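PDB 6LUM: succinate dehydrogenase subunit B from Mycolicibacterium smegmatis MC2 51, which probably carries electrons through its 2Fe-2S, 4Fe-4S and 3Fe-4S clusters, from succinate oxidation in subunit A to quinone reduction at the membrane, within succinate dehydrogenase. Local coordinates for residues E21-V26 against P49-S53; R167-T172 against H203-D208. One frame throughout, in Å; residues are numbered along the deposited sequence.

Contact 1: residues E21-V26 against P49-S53; sequences EGAVMV and PCLPS
Val26 turns its CG1 methyl away from the backbone N (chi1 177°), which leaves the other branch, CG2, to meet Cys50: CG2 lies 3.6 Å from Cys50 CB. Met25 reaches its partner by a bent route. Its CB points away from 49-53, but CG beside the backbone N and a further turn at chi2 (-66°) bring SD to 4.1 Å from Pro49 CB, the two side chains lying oblique to one another. The same Pro49 CB receives the Ala23 methyl, CB, at 3.7 Å, so this one ring carbon is met by a methyl and by a thioether sulfur. Met25 itself has left-handed backbone torsions, which bend the chain at the point where the two backbones come nearest, 4.1 Å between Met25 CA and Pro49 CA. Both segments are irregular. They belong to the end of the antiparallel pair where the chain enters strand 27-32 and leaves strand 42-47, in the N-terminal 2Fe-2S domain, whose sheet resembles that of plant-type ferredoxins. Strand pairing is already announced here by backbone hydrogen bonding between Val26 and Val48. Between the two segments themselves there is no hydrogen bond; the Cys50 carbonyl O rests 3.6 Å from Ala23 CA. Farther out the meeting is of carbon with carbonyl. The branched end of Leu51 comes closer to 21-26 than its CB direction suggests, bringing CD1 to 3.3 Å from Gly22 O. CD2, the other branch, faces the Glu21 carboxylate more distantly, with OE1 4.2 Å from CD2. Elsewhere in the subunit, Met104 touches both Val24 and Cys50, and Met101 packs on Cys50 as well.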
ATOM      1  N   GLU J  21      45.557  10.120  44.124  1.00 49.27           N
ATOM      2  CA  GLU J  21      46.492   9.110  44.609  1.00 49.27           C
ATOM      3  C   GLU J  21      47.792   9.128  43.820  1.00 49.27           C
ATOM      4  O   GLU J  21      48.850   9.428  44.381  1.00 49.27           O
ATOM      5  CB  GLU J  21      45.842   7.724  44.530  1.00 49.27           C
ATOM      6  CG  GLU J  21      44.564   7.598  45.333  1.00 49.27           C
ATOM      7  CD  GLU J  21      43.356   8.107  44.565  1.00 49.27           C
ATOM      8  OE1 GLU J  21      43.526   8.484  43.389  1.00 49.27           O
ATOM      9  OE2 GLU J  21      42.244   8.131  45.134  1.00 49.27           O
ATOM     10  N   GLY J  22      47.735   8.820  42.529  1.00 42.75           N
ATOM     11  CA  GLY J  22      48.818   9.093  41.609  1.00 42.75           C
ATOM     12  C   GLY J  22      48.244   9.749  40.376  1.00 42.75           C
ATOM     13  O   GLY J  22      47.545   9.106  39.592  1.00 42.75           O
ATOM     14  N   ALA J  23      48.568  11.015  40.163  1.00 39.56           N
ATOM     15  CA  ALA J  23      47.848  11.832  39.204  1.00 39.56           C
ATOM     16  C   ALA J  23      48.784  12.349  38.126  1.00 39.56           C
ATOM     17  O   ALA J  23      49.954  12.652  38.381  1.00 39.56           O
ATOM     18  CB  ALA J  23      47.159  13.012  39.895  1.00 39.56           C
ATOM     19  N   VAL J  24      48.253  12.441  36.916  1.00 42.62           N
ATOM     20  CA  VAL J  24      48.971  13.059  35.817  1.00 42.62           C
ATOM     21  C   VAL J  24      48.381  14.413  35.452  1.00 42.62           C
ATOM     22  O   VAL J  24      49.028  15.175  34.718  1.00 42.62           O
ATOM     23  CB  VAL J  24      49.008  12.133  34.586  1.00 42.62           C
ATOM     24  CG1 VAL J  24      50.120  12.540  33.638  1.00 42.62           C
ATOM     25  CG2 VAL J  24      49.202  10.700  35.032  1.00 42.62           C
ATOM     26  N   MET J  25      47.193  14.742  35.947  1.00 42.06           N
ATOM     27  CA  MET J  25      46.613  16.068  35.788  1.00 42.06           C
ATOM     28  C   MET J  25      46.396  16.396  34.312  1.00 42.06           C
ATOM     29  O   MET J  25      46.687  17.495  33.843  1.00 42.06           O
ATOM     30  CB  MET J  25      47.481  17.121  36.473  1.00 42.06           C
ATOM     31  CG  MET J  25      47.776  16.806  37.930  1.00 42.06           C
ATOM     32  SD  MET J  25      46.327  16.840  38.999  1.00 42.06           S
ATOM     33  CE  MET J  25      45.689  18.474  38.657  1.00 42.06           C
ATOM     34  N   VAL J  26      45.878  15.409  33.578  1.00 33.41           N
ATOM     35  CA  VAL J  26      45.519  15.595  32.182  1.00 33.41           C
ATOM     36  C   VAL J  26      44.566  16.777  32.028  1.00 33.41           C
ATOM     37  O   VAL J  26      43.752  17.076  32.906  1.00 33.41           O
ATOM     38  CB  VAL J  26      44.891  14.297  31.651  1.00 33.41           C
ATOM     39  CG1 VAL J  26      44.421  14.451  30.229  1.00 33.41           C
ATOM     40  CG2 VAL J  26      45.884  13.173  31.747  1.00 33.41           C
ATOM     41  N   PRO J  49      42.627  14.992  37.375  1.00 30.34           N
ATOM     42  CA  PRO J  49      43.626  13.941  37.561  1.00 30.34           C
ATOM     43  C   PRO J  49      43.233  12.670  36.833  1.00 30.34           C
ATOM     44  O   PRO J  49      42.054  12.332  36.729  1.00 30.34           O
ATOM     45  CB  PRO J  49      43.628  13.730  39.076  1.00 30.34           C
ATOM     46  CG  PRO J  49      42.263  14.051  39.468  1.00 30.34           C
ATOM     47  CD  PRO J  49      41.801  15.164  38.576  1.00 30.34           C
ATOM     48  N   CYS J  50      44.237  11.965  36.330  1.00 37.24           N
ATOM     49  CA  CYS J  50      44.044  10.734  35.587  1.00 37.24           C
ATOM     50  C   CYS J  50      44.754   9.596  36.301  1.00 37.24           C
ATOM     51  O   CYS J  50      45.575   9.814  37.190  1.00 37.24           O
ATOM     52  CB  CYS J  50      44.563  10.875  34.153  1.00 37.24           C
ATOM     53  SG  CYS J  50      44.420   9.408  33.125  1.00 37.24           S
ATOM     54  N   LEU J  51      44.428   8.374  35.911  1.00 38.33           N
ATOM     55  CA  LEU J  51      45.032   7.165  36.448  1.00 38.33           C
ATOM     56  C   LEU J  51      45.345   6.213  35.311  1.00 38.33           C
ATOM     57  O   LEU J  51      44.994   6.468  34.156  1.00 38.33           O
ATOM     58  CB  LEU J  51      44.101   6.473  37.458  1.00 38.33           C
ATOM     59  CG  LEU J  51      44.114   6.843  38.938  1.00 38.33           C
ATOM     60  CD1 LEU J  51      45.485   6.568  39.509  1.00 38.33           C
ATOM     61  CD2 LEU J  51      43.687   8.270  39.185  1.00 38.33           C
ATOM     62  N   PRO J  52      46.032   5.105  35.597  1.00 39.38           N
ATOM     63  CA  PRO J  52      46.095   4.035  34.595  1.00 39.38           C
ATOM     64  C   PRO J  52      44.753   3.367  34.368  1.00 39.38           C
ATOM     65  O   PRO J  52      44.411   3.042  33.226  1.00 39.38           O
ATOM     66  CB  PRO J  52      47.125   3.066  35.188  1.00 39.38           C
ATOM     67  CG  PRO J  52      47.946   3.905  36.087  1.00 39.38           C
ATOM     68  CD  PRO J  52      46.990   4.874  36.688  1.00 39.38           C
ATOM     69  N   SER J  53      43.987   3.139  35.428  1.00 35.70           N
ATOM     70  CA  SER J  53      42.669   2.520  35.314  1.00 35.70           C
ATOM     71  C   SER J  53      41.565   3.576  35.310  1.00 35.70           C
ATOM     72  O   SER J  53      40.678   3.584  36.156  1.00 35.70           O
ATOM     73  CB  SER J  53      42.464   1.512  36.437  1.00 35.70           C
ATOM     74  OG  SER J  53      43.354   0.421  36.303  1.00 35.70           O
TER

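Contact 2: residues R167-T172 against H203-D208; sequences RYDDTT and HRFIFD
Tyr168 lies against the C-terminal end of helix 196-206, and its CB already meets two backbone carbonyls, Phe207 O at 3.5 Å and Arg204 O at 3.6 Å. From there CG stands between the backbone N and carbonyl carbon (chi1 61°), which carries the ring along Arg204 and over to Asp208. On one side of the ring CD1 is 3.3 Å from Phe207 O, and CE1 is 3.0 Å from Asp208 OD1, the carboxylate carbon sitting over the rim of one ring face. On the other side CE2 lies over the Arg204 guanidinium, 4.1 Å from NH2, with the two planes 56° apart. The tip, OH, is hydrogen-bonded to Gln160. Arg204 and Asp208 are themselves joined by a salt bridge (NH1 to OD2, 3.3 Å), while Arg204 NH2 also bonds Gly101 O of subunit A. This is the dicluster domain, and 167-172 is the loop that leads into Cys174, the first of the cysteines lining the 4Fe-4S pocket. Within that loop Thr171 OG1 has two roles: it donates to Tyr168 O and accepts from His203 ND1 at 3.2 Å, a bond lying close to the imidazole plane. Thr172 places its CG2 methyl against the aliphatic part of Arg204, at CG. At the other end Arg167 runs out extended until its guanidinium lies across Phe207, CZ 3.7 Å from CD2. The planes are 79° apart, with the ring's edge pointing at the guanidinium face, and NH2 bonds Arg24 O of subunit D.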
ATOM      1  N   ARG J 167      24.250 -15.946   8.144  1.00 30.25           N
ATOM      2  CA  ARG J 167      24.479 -15.052   7.021  1.00 30.25           C
ATOM      3  C   ARG J 167      24.287 -13.595   7.413  1.00 30.25           C
ATOM      4  O   ARG J 167      25.151 -12.761   7.139  1.00 30.25           O
ATOM      5  CB  ARG J 167      23.546 -15.415   5.870  1.00 30.25           C
ATOM      6  CG  ARG J 167      24.017 -14.965   4.520  1.00 30.25           C
ATOM      7  CD  ARG J 167      22.822 -14.721   3.643  1.00 30.25           C
ATOM      8  NE  ARG J 167      23.090 -14.908   2.223  1.00 30.25           N
ATOM      9  CZ  ARG J 167      22.148 -14.871   1.288  1.00 30.25           C
ATOM     10  NH1 ARG J 167      20.885 -14.658   1.628  1.00 30.25           N
ATOM     11  NH2 ARG J 167      22.463 -15.052   0.017  1.00 30.25           N
ATOM     12  N   TYR J 168      23.170 -13.270   8.049  1.00 23.05           N
ATOM     13  CA  TYR J 168      22.932 -11.919   8.528  1.00 23.05           C
ATOM     14  C   TYR J 168      23.532 -11.676   9.893  1.00 23.05           C
ATOM     15  O   TYR J 168      23.228 -10.661  10.514  1.00 23.05           O
ATOM     16  CB  TYR J 168      21.439 -11.610   8.559  1.00 23.05           C
ATOM     17  CG  TYR J 168      20.617 -12.493   9.459  1.00 23.05           C
ATOM     18  CD1 TYR J 168      20.055 -13.657   8.987  1.00 23.05           C
ATOM     19  CD2 TYR J 168      20.379 -12.142  10.770  1.00 23.05           C
ATOM     20  CE1 TYR J 168      19.301 -14.446   9.792  1.00 23.05           C
ATOM     21  CE2 TYR J 168      19.626 -12.930  11.580  1.00 23.05           C
ATOM     22  CZ  TYR J 168      19.085 -14.080  11.088  1.00 23.05           C
ATOM     23  OH  TYR J 168      18.323 -14.880  11.901  1.00 23.05           O
ATOM     24  N   ASP J 169      24.363 -12.583  10.378  1.00 25.86           N
ATOM     25  CA  ASP J 169      25.164 -12.311  11.549  1.00 25.86           C
ATOM     26  C   ASP J 169      26.106 -11.144  11.263  1.00 25.86           C
ATOM     27  O   ASP J 169      26.266 -10.705  10.124  1.00 25.86           O
ATOM     28  CB  ASP J 169      25.950 -13.555  11.934  1.00 25.86           C
ATOM     29  CG  ASP J 169      26.569 -13.456  13.289  1.00 25.86           C
ATOM     30  OD1 ASP J 169      26.106 -14.157  14.207  1.00 25.86           O
ATOM     31  OD2 ASP J 169      27.530 -12.678  13.438  1.00 25.86           O
ATOM     32  N   ASP J 170      26.707 -10.619  12.326  1.00 15.52           N
ATOM     33  CA  ASP J 170      27.704  -9.555  12.255  1.00 15.52           C
ATOM     34  C   ASP J 170      27.078  -8.208  11.925  1.00 15.52           C
ATOM     35  O   ASP J 170      27.727  -7.174  12.062  1.00 15.52           O
ATOM     36  CB  ASP J 170      28.799  -9.912  11.246  1.00 15.52           C
ATOM     37  CG  ASP J 170      29.742  -8.768  10.970  1.00 15.52           C
ATOM     38  OD1 ASP J 170      30.692  -8.563  11.750  1.00 15.52           O
ATOM     39  OD2 ASP J 170      29.532  -8.075   9.962  1.00 15.52           O
ATOM     40  N   THR J 171      25.808  -8.189  11.556  1.00 11.50           N
ATOM     41  CA  THR J 171      25.051  -6.954  11.504  1.00 11.50           C
ATOM     42  C   THR J 171      23.977  -6.921  12.567  1.00 11.50           C
ATOM     43  O   THR J 171      23.243  -5.937  12.665  1.00 11.50           O
ATOM     44  CB  THR J 171      24.420  -6.751  10.130  1.00 11.50           C
ATOM     45  OG1 THR J 171      23.885  -7.988   9.669  1.00 11.50           O
ATOM     46  CG2 THR J 171      25.444  -6.266   9.153  1.00 11.50           C
ATOM     47  N   THR J 172      23.860  -7.980  13.355  1.00 11.43           N
ATOM     48  CA  THR J 172      22.992  -8.008  14.513  1.00 11.43           C
ATOM     49  C   THR J 172      23.670  -7.453  15.749  1.00 11.43           C
ATOM     50  O   THR J 172      23.093  -7.516  16.836  1.00 11.43           O
ATOM     51  CB  THR J 172      22.514  -9.431  14.777  1.00 11.43           C
ATOM     52  OG1 THR J 172      23.636 -10.312  14.822  1.00 11.43           O
ATOM     53  CG2 THR J 172      21.583  -9.876  13.689  1.00 11.43           C
ATOM     54  N   HIS J 203      20.607  -4.313   5.870  1.00 11.09           N
ATOM     55  CA  HIS J 203      21.277  -5.552   5.504  1.00 11.09           C
ATOM     56  C   HIS J 203      20.823  -6.689   6.397  1.00 11.09           C
ATOM     57  O   HIS J 203      20.574  -7.806   5.926  1.00 11.09           O
ATOM     58  CB  HIS J 203      22.786  -5.339   5.602  1.00 11.09           C
ATOM     59  CG  HIS J 203      23.609  -6.576   5.438  1.00 11.09           C
ATOM     60  ND1 HIS J 203      23.833  -7.461   6.464  1.00 11.09           N
ATOM     61  CD2 HIS J 203      24.321  -7.036   4.386  1.00 11.09           C
ATOM     62  CE1 HIS J 203      24.620  -8.433   6.042  1.00 11.09           C
ATOM     63  NE2 HIS J 203      24.932  -8.196   4.785  1.00 11.09           N
ATOM     64  N   ARG J 204      20.680  -6.406   7.691  1.00 12.87           N
ATOM     65  CA  ARG J 204      20.244  -7.421   8.645  1.00 12.87           C
ATOM     66  C   ARG J 204      18.932  -8.072   8.224  1.00 12.87           C
ATOM     67  O   ARG J 204      18.736  -9.273   8.423  1.00 12.87           O
ATOM     68  CB  ARG J 204      20.108  -6.790  10.031  1.00 12.87           C
ATOM     69  CG  ARG J 204      19.860  -7.765  11.152  1.00 12.87           C
ATOM     70  CD  ARG J 204      18.383  -8.000  11.338  1.00 12.87           C
ATOM     71  NE  ARG J 204      18.094  -8.980  12.365  1.00 12.87           N
ATOM     72  CZ  ARG J 204      16.965  -9.669  12.413  1.00 12.87           C
ATOM     73  NH1 ARG J 204      16.061  -9.508  11.475  1.00 12.87           N
ATOM     74  NH2 ARG J 204      16.759 -10.546  13.370  1.00 12.87           N
ATOM     75  N   PHE J 205      18.014  -7.296   7.657  1.00 13.23           N
ATOM     76  CA  PHE J 205      16.693  -7.796   7.296  1.00 13.23           C
ATOM     77  C   PHE J 205      16.594  -8.237   5.850  1.00 13.23           C
ATOM     78  O   PHE J 205      15.730  -9.048   5.515  1.00 13.23           O
ATOM     79  CB  PHE J 205      15.634  -6.726   7.534  1.00 13.23           C
ATOM     80  CG  PHE J 205      15.322  -6.510   8.962  1.00 13.23           C
ATOM     81  CD1 PHE J 205      14.548  -7.409   9.651  1.00 13.23           C
ATOM     82  CD2 PHE J 205      15.803  -5.410   9.621  1.00 13.23           C
ATOM     83  CE1 PHE J 205      14.266  -7.211  10.964  1.00 13.23           C
ATOM     84  CE2 PHE J 205      15.530  -5.220  10.934  1.00 13.23           C
ATOM     85  CZ  PHE J 205      14.758  -6.120  11.603  1.00 13.23           C
ATOM     86  N   ILE J 206      17.430  -7.694   4.977  1.00 12.07           N
ATOM     87  CA  ILE J 206      17.437  -8.136   3.594  1.00 12.07           C
ATOM     88  C   ILE J 206      18.018  -9.534   3.499  1.00 12.07           C
ATOM     89  O   ILE J 206      17.546 -10.362   2.714  1.00 12.07           O
ATOM     90  CB  ILE J 206      18.208  -7.129   2.727  1.00 12.07           C
ATOM     91  CG1 ILE J 206      17.346  -5.903   2.465  1.00 12.07           C
ATOM     92  CG2 ILE J 206      18.629  -7.751   1.439  1.00 12.07           C
ATOM     93  CD1 ILE J 206      18.122  -4.721   2.024  1.00 12.07           C
ATOM     94  N   PHE J 207      19.025  -9.840   4.310  1.00 14.84           N
ATOM     95  CA  PHE J 207      19.637 -11.158   4.255  1.00 14.84           C
ATOM     96  C   PHE J 207      19.106 -12.090   5.333  1.00 14.84           C
ATOM     97  O   PHE J 207      19.818 -12.985   5.789  1.00 14.84           O
ATOM     98  CB  PHE J 207      21.152 -11.027   4.319  1.00 14.84           C
ATOM     99  CG  PHE J 207      21.739 -10.477   3.061  1.00 14.84           C
ATOM    100  CD1 PHE J 207      21.685  -9.130   2.786  1.00 14.84           C
ATOM    101  CD2 PHE J 207      22.298 -11.308   2.127  1.00 14.84           C
ATOM    102  CE1 PHE J 207      22.200  -8.630   1.631  1.00 14.84           C
ATOM    103  CE2 PHE J 207      22.813 -10.803   0.973  1.00 14.84           C
ATOM    104  CZ  PHE J 207      22.763  -9.468   0.728  1.00 14.84           C
ATOM    105  N   ASP J 208      17.850 -11.905   5.725  1.00 24.54           N
ATOM    106  CA  ASP J 208      17.150 -12.770   6.666  1.00 24.54           C
ATOM    107  C   ASP J 208      16.161 -13.626   5.892  1.00 24.54           C
ATOM    108  O   ASP J 208      15.313 -13.094   5.171  1.00 24.54           O
ATOM    109  CB  ASP J 208      16.422 -11.942   7.722  1.00 24.54           C
ATOM    110  CG  ASP J 208      16.005 -12.758   8.911  1.00 24.54           C
ATOM    111  OD1 ASP J 208      16.413 -13.925   8.995  1.00 24.54           O
ATOM    112  OD2 ASP J 208      15.273 -12.234   9.769  1.00 24.54           O
TER

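How the contacts relate
The two contacts sit on opposite sides of the chain's centre, their centres about 43 Å apart, and share no helix or strand. Contact 1 belongs to the 2Fe-2S domain and is partly buried, joining two loops at one end of a strand pair; no other chain of the assembly touches it. Contact 2, in the dicluster domain, is buried and sets a loop against a helix end, with subunits A and D both adjoining. The chemistry differs accordingly: contact 1 has apolar and carbon-carbonyl contacts without a hydrogen bond between its segments, whereas contact 2 brings together aromatic, charged and hydrogen-bonded groups, whose polar ends also reach other subunits.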